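Side-chain contacts in myosin-17 (Arabidopsis thaliana, PDB 7KFL), which is a plant class XI myosin whose globular tail, the part crystallised here, probably recognises cargo for transport along actin: residues 63-68 and 75-80; 220-225 and 245-250. All coordinates share one frame; numbering follows the deposited sequence.

Interaction 1: 63-68 and 75-80; sequences TAIEVP and AYWLSN
Two torsions bring the indole of Trp77 up against Ala64 and Ile65: the CG of Trp77 stands anti to its carbonyl carbon (chi1 -82°), carrying the pyrrole part of the ring toward helix 53-65, while Ile65 holds its CG1 between backbone N and carbonyl carbon (chi1 71°), so that the CG2 branch, beside the backbone N, is the one that meets the ring. The CB of Ala64 comes closest, 3.5 Å from NE1 of Trp77 and 3.9 Å from its CD1. The second methyl, CG2 of Ile65, sits 4.1 Å from CD1 of Trp77. Both arrive obliquely to the indole, and the Ile65 and Trp77 side chains cross at about a right angle.

This is the packing of two consecutive helices across the short connection between them. Helix 53-65 ends, Glu66 is the centre of an inverse gamma turn, and a short connection leads into helix 71-89, whose Trp77 folds back on the last turn of its predecessor. Helix 150-186 adds a further partner, since its Ile166 touches both Ile65 and Trp77.

On its own helix Trp77 has a neighbour too: CD2 of Tyr76 lies 3.9 Å above the indole plane, offset toward the rim. The Tyr76 ring carries ND2 of Asn80 over its centre, 3.4 Å above the plane. ND2 of Asn80 also hydrogen-bonds O of Tyr76 at 3.1 Å, standing well above the carbonyl plane, and the same oxygen accepts the backbone N of Asn80.

Interaction 2: 220-225 and 245-250; sequences KSLNSY and QIFSFI
Leu222 reaches from helix 205-231 to Ile246 and Phe247 on helix 236-260, a pairing of neighbouring helices inside the helical bundle of the globular tail, with 245-250 in the DIL domain. Everything that crosses between the two segments is apolar. With its CG anti to the carbonyl carbon (chi1 -68°), Leu222 extends its two methyls toward the other helix and divides them between two partners. CD2 of Leu222 meets CG2 of Ile246 at 4.1 Å, the two side chains lying alongside and pointing opposite ways. CD1 of Leu222 approaches the Phe247 ring obliquely, 3.7 Å from its CE1 and 4.0 Å from its CZ. Phe247 does not start out aimed at Leu222; it is the far end of the ring that comes closer.

Aromatic packing continues on helix 267-287, where Trp283 touches Leu222 and meets the Phe247 ring with the planes at about 30°. Helix 150-186 lies against Ile246 through Lys175 and Ile178.

Polar bonds are made elsewhere, none of them between the two segments. Ser221 and Tyr225 both hydrogen-bond the carboxylate of Glu177, at OE2 and OE1 respectively, while Gln245 bonds Arg171; helix 150-186 is thus joined to both partners by side-chain bonds. Within 220-225, the carbonyl O of Lys220 accepts twice from Ser224: its backbone N comes to 2.9 Å, and its OG, also 2.9 Å away, stands 43° out of the carbonyl plane.

Both contacts are buried, but interaction 2 lies nearer the middle of the chain, its centre about 8 Å from the chain's centre against about 16 Å for interaction 1. Each joins helices that follow one another in sequence: a five-residue connection separates the pair in interaction 1, whereas 220-225 and 245-250 sit further from their connection. Neither has a hydrogen bond between its segments. In interaction 1 a single indole receives two small methyl groups; in interaction 2 one leucine splits its branches between an aliphatic and an aromatic partner. Helix 150-186 packs against both, and the two contacts, about 19 Å apart between centres, do not touch.

Interaction 1: 63-68 and 75-80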
loop_
_atom_site.group_PDB
_atom_site.type_symbol
_atom_site.label_atom_id
_atom_site.label_comp_id
_atom_site.label_asym_id
_atom_site.label_seq_id
_atom_site.Cartn_x
_atom_site.Cartn_y
_atom_site.Cartn_z
ATOM N N THR A 63 -4.174 21.841 -2.708
ATOM C CA THR A 63 -5.579 22.320 -2.582
ATOM C C THR A 63 -6.544 21.284 -3.177
ATOM O O THR A 63 -7.705 21.234 -2.720
ATOM C CB THR A 63 -5.774 23.687 -3.250
ATOM O OG1 THR A 63 -4.602 24.475 -3.052
ATOM C CG2 THR A 63 -6.976 24.429 -2.708
ATOM N N ALA A 64 -6.083 20.495 -4.152
ATOM C CA ALA A 64 -6.892 19.500 -4.894
ATOM C C ALA A 64 -7.156 18.262 -4.026
ATOM O O ALA A 64 -8.308 17.791 -4.026
ATOM C CB ALA A 64 -6.202 19.130 -6.185
ATOM N N ILE A 65 -6.138 17.750 -3.324
ATOM C CA ILE A 65 -6.202 16.443 -2.597
ATOM C C ILE A 65 -6.831 16.633 -1.210
ATOM O O ILE A 65 -7.369 15.641 -0.685
ATOM C CB ILE A 65 -4.817 15.768 -2.505
ATOM C CG1 ILE A 65 -3.869 16.500 -1.547
ATOM C CG2 ILE A 65 -4.220 15.592 -3.894
ATOM C CD1 ILE A 65 -2.499 15.867 -1.422
ATOM N N GLU A 66 -6.774 17.840 -0.639
ATOM C CA GLU A 66 -7.178 18.111 0.769
ATOM C C GLU A 66 -8.669 18.485 0.812
ATOM O O GLU A 66 -9.010 19.513 1.427
ATOM C CB GLU A 66 -6.260 19.180 1.374
ATOM C CG GLU A 66 -5.940 18.950 2.843
ATOM C CD GLU A 66 -5.243 17.633 3.156
ATOM O OE1 GLU A 66 -5.820 16.828 3.918
ATOM O OE2 GLU A 66 -4.121 17.414 2.642
ATOM N N VAL A 67 -9.520 17.650 0.206
ATOM C CA VAL A 67 -11.007 17.807 0.156
ATOM C C VAL A 67 -11.642 16.481 0.577
ATOM O O VAL A 67 -10.984 15.443 0.541
ATOM C CB VAL A 67 -11.488 18.252 -1.242
ATOM C CG1 VAL A 67 -11.178 19.718 -1.503
ATOM C CG2 VAL A 67 -10.926 17.378 -2.353
ATOM N N PRO A 68 -12.931 16.464 0.991
ATOM C CA PRO A 68 -13.587 15.224 1.410
ATOM C C PRO A 68 -13.900 14.303 0.220
ATOM O O PRO A 68 -14.304 14.805 -0.816
ATOM C CB PRO A 68 -14.882 15.719 2.068
ATOM C CG PRO A 68 -15.193 16.996 1.317
ATOM C CD PRO A 68 -13.836 17.624 1.066
ATOM N N ALA A 75 -5.815 9.566 -6.851
ATOM C CA ALA A 75 -5.398 8.604 -7.901
ATOM C C ALA A 75 -4.875 9.377 -9.118
ATOM O O ALA A 75 -3.843 8.963 -9.693
ATOM C CB ALA A 75 -6.555 7.704 -8.266
ATOM N N TYR A 76 -5.561 10.471 -9.471
ATOM C CA TYR A 76 -5.212 11.388 -10.587
ATOM C C TYR A 76 -3.823 11.985 -10.349
ATOM O O TYR A 76 -2.960 11.890 -11.244
ATOM C CB TYR A 76 -6.262 12.494 -10.728
ATOM C CG TYR A 76 -6.009 13.445 -11.871
ATOM C CD1 TYR A 76 -6.229 13.055 -13.184
ATOM C CD2 TYR A 76 -5.543 14.730 -11.648
ATOM C CE1 TYR A 76 -5.993 13.918 -14.245
ATOM C CE2 TYR A 76 -5.302 15.605 -12.696
ATOM C CZ TYR A 76 -5.527 15.198 -13.999
ATOM O OH TYR A 76 -5.291 16.053 -15.037
ATOM N N TRP A 77 -3.615 12.574 -9.167
ATOM C CA TRP A 77 -2.376 13.321 -8.815
ATOM C C TRP A 77 -1.238 12.363 -8.444
ATOM O O TRP A 77 -0.076 12.802 -8.505
ATOM C CB TRP A 77 -2.650 14.356 -7.715
ATOM C CG TRP A 77 -3.219 15.624 -8.266
ATOM C CD1 TRP A 77 -4.414 16.204 -7.956
ATOM C CD2 TRP A 77 -2.622 16.453 -9.277
ATOM N NE1 TRP A 77 -4.591 17.349 -8.685
ATOM C CE2 TRP A 77 -3.509 17.526 -9.507
ATOM C CE3 TRP A 77 -1.425 16.399 -10.001
ATOM C CZ2 TRP A 77 -3.230 18.532 -10.429
ATOM C CZ3 TRP A 77 -1.148 17.396 -10.910
ATOM C CH2 TRP A 77 -2.040 18.447 -11.119
ATOM N N LEU A 78 -1.541 11.112 -8.095
ATOM C CA LEU A 78 -0.503 10.057 -7.940
ATOM C C LEU A 78 0.128 9.782 -9.310
ATOM O O LEU A 78 1.368 9.851 -9.416
ATOM C CB LEU A 78 -1.118 8.781 -7.359
ATOM C CG LEU A 78 -0.128 7.634 -7.162
ATOM C CD1 LEU A 78 0.652 7.814 -5.871
ATOM C CD2 LEU A 78 -0.834 6.289 -7.179
ATOM N N SER A 79 -0.705 9.491 -10.314
ATOM C CA SER A 79 -0.284 9.160 -11.702
ATOM C C SER A 79 0.496 10.331 -12.314
ATOM O O SER A 79 1.520 10.072 -12.975
ATOM C CB SER A 79 -1.464 8.786 -12.552
ATOM O OG SER A 79 -1.037 8.194 -13.771
ATOM N N ASN A 80 0.040 11.566 -12.081
ATOM C CA ASN A 80 0.655 12.806 -12.631
ATOM C C ASN A 80 1.985 13.097 -11.927
ATOM O O ASN A 80 2.975 13.373 -12.634
ATOM C CB ASN A 80 -0.292 14.004 -12.533
ATOM C CG ASN A 80 -1.175 14.133 -13.755
ATOM O OD1 ASN A 80 -0.715 14.576 -14.805
ATOM N ND2 ASN A 80 -2.430 13.729 -13.639
#

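Interaction 2: 220-225 and 245-250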
loop_
_atom_site.group_PDB
_atom_site.type_symbol
_atom_site.label_atom_id
_atom_site.label_comp_id
_atom_site.label_asym_id
_atom_site.label_seq_id
_atom_site.Cartn_x
_atom_site.Cartn_y
_atom_site.Cartn_z
ATOM N N LYS A 220 -14.292 -6.556 -2.855
ATOM C CA LYS A 220 -14.941 -5.485 -3.662
ATOM C C LYS A 220 -14.171 -4.172 -3.482
ATOM O O LYS A 220 -13.843 -3.534 -4.505
ATOM C CB LYS A 220 -16.414 -5.314 -3.276
ATOM C CG LYS A 220 -17.376 -6.263 -3.980
ATOM C CD LYS A 220 -18.835 -6.012 -3.659
ATOM C CE LYS A 220 -19.210 -6.414 -2.249
ATOM N NZ LYS A 220 -20.680 -6.470 -2.068
ATOM N N SER A 221 -13.898 -3.792 -2.230
ATOM C CA SER A 221 -13.142 -2.564 -1.859
ATOM C C SER A 221 -11.739 -2.607 -2.479
ATOM O O SER A 221 -11.305 -1.570 -2.999
ATOM C CB SER A 221 -13.088 -2.379 -0.363
ATOM O OG SER A 221 -14.376 -2.072 0.154
ATOM N N LEU A 222 -11.067 -3.762 -2.445
ATOM C CA LEU A 222 -9.733 -3.943 -3.082
ATOM C C LEU A 222 -9.844 -3.626 -4.578
ATOM O O LEU A 222 -9.001 -2.861 -5.074
ATOM C CB LEU A 222 -9.228 -5.374 -2.860
ATOM C CG LEU A 222 -8.860 -5.753 -1.425
ATOM C CD1 LEU A 222 -8.375 -7.193 -1.359
ATOM C CD2 LEU A 222 -7.801 -4.821 -0.856
ATOM N N ASN A 223 -10.861 -4.178 -5.252
ATOM C CA ASN A 223 -11.080 -4.058 -6.722
ATOM C C ASN A 223 -11.426 -2.608 -7.089
ATOM O O ASN A 223 -10.950 -2.148 -8.144
ATOM C CB ASN A 223 -12.163 -5.020 -7.225
ATOM C CG ASN A 223 -11.639 -6.397 -7.571
ATOM O OD1 ASN A 223 -10.462 -6.566 -7.879
ATOM N ND2 ASN A 223 -12.511 -7.393 -7.547
ATOM N N SER A 224 -12.231 -1.922 -6.271
ATOM C CA SER A 224 -12.595 -0.491 -6.457
ATOM C C SER A 224 -11.320 0.342 -6.618
ATOM O O SER A 224 -11.191 1.045 -7.642
ATOM C CB SER A 224 -13.426 0.024 -5.315
ATOM O OG SER A 224 -14.579 -0.778 -5.131
ATOM N N TYR A 225 -10.411 0.248 -5.643
ATOM C CA TYR A 225 -9.146 1.026 -5.586
ATOM C C TYR A 225 -8.230 0.577 -6.729
ATOM O O TYR A 225 -7.603 1.450 -7.357
ATOM C CB TYR A 225 -8.498 0.914 -4.203
ATOM C CG TYR A 225 -9.179 1.737 -3.137
ATOM C CD1 TYR A 225 -10.413 1.364 -2.631
ATOM C CD2 TYR A 225 -8.607 2.899 -2.644
ATOM C CE1 TYR A 225 -11.054 2.109 -1.655
ATOM C CE2 TYR A 225 -9.236 3.659 -1.671
ATOM C CZ TYR A 225 -10.466 3.261 -1.171
ATOM O OH TYR A 225 -11.105 3.993 -0.213
ATOM N N GLN A 245 1.377 -3.543 0.980
ATOM C CA GLN A 245 1.316 -2.848 2.297
ATOM C C GLN A 245 -0.065 -3.052 2.938
ATOM O O GLN A 245 -0.132 -3.079 4.180
ATOM C CB GLN A 245 1.646 -1.360 2.142
ATOM C CG GLN A 245 3.115 -1.096 1.840
ATOM C CD GLN A 245 3.554 0.300 2.215
ATOM O OE1 GLN A 245 2.790 1.261 2.128
ATOM N NE2 GLN A 245 4.805 0.425 2.629
ATOM N N ILE A 246 -1.122 -3.189 2.132
ATOM C CA ILE A 246 -2.526 -3.370 2.615
ATOM C C ILE A 246 -2.724 -4.817 3.090
ATOM O O ILE A 246 -3.408 -5.006 4.113
ATOM C CB ILE A 246 -3.536 -2.966 1.522
ATOM C CG1 ILE A 246 -3.561 -1.449 1.324
ATOM C CG2 ILE A 246 -4.925 -3.512 1.824
ATOM C CD1 ILE A 246 -4.318 -0.699 2.398
ATOM N N PHE A 247 -2.172 -5.799 2.370
ATOM C CA PHE A 247 -2.244 -7.237 2.742
ATOM C C PHE A 247 -1.421 -7.463 4.017
ATOM O O PHE A 247 -1.839 -8.287 4.860
ATOM C CB PHE A 247 -1.818 -8.136 1.578
ATOM C CG PHE A 247 -2.958 -8.562 0.686
ATOM C CD1 PHE A 247 -3.730 -7.619 0.023
ATOM C CD2 PHE A 247 -3.267 -9.903 0.512
ATOM C CE1 PHE A 247 -4.781 -8.008 -0.795
ATOM C CE2 PHE A 247 -4.317 -10.292 -0.307
ATOM C CZ PHE A 247 -5.073 -9.344 -0.958
ATOM N N SER A 248 -0.306 -6.740 4.159
ATOM C CA SER A 248 0.473 -6.607 5.421
ATOM C C SER A 248 -0.479 -6.252 6.572
ATOM O O SER A 248 -0.467 -6.967 7.589
ATOM C CB SER A 248 1.581 -5.590 5.276
ATOM O OG SER A 248 1.754 -4.840 6.469
ATOM N N PHE A 249 -1.287 -5.202 6.399
ATOM C CA PHE A 249 -2.298 -4.723 7.381
ATOM C C PHE A 249 -3.300 -5.844 7.692
ATOM O O PHE A 249 -3.586 -6.081 8.882
ATOM C CB PHE A 249 -2.983 -3.459 6.852
ATOM C CG PHE A 249 -4.216 -3.033 7.605
ATOM C CD1 PHE A 249 -4.113 -2.376 8.822
ATOM C CD2 PHE A 249 -5.480 -3.270 7.087
ATOM C CE1 PHE A 249 -5.249 -1.974 9.509
ATOM C CE2 PHE A 249 -6.615 -2.869 7.777
ATOM C CZ PHE A 249 -6.497 -2.220 8.986
ATOM N N ILE A 250 -3.822 -6.512 6.660
ATOM C CA ILE A 250 -4.812 -7.625 6.801
ATOM C C ILE A 250 -4.168 -8.751 7.616
ATOM O O ILE A 250 -4.802 -9.223 8.582
ATOM C CB ILE A 250 -5.308 -8.111 5.422
ATOM C CG1 ILE A 250 -6.290 -7.111 4.806
ATOM C CG2 ILE A 250 -5.912 -9.506 5.515
ATOM C CD1 ILE A 250 -6.535 -7.314 3.329
#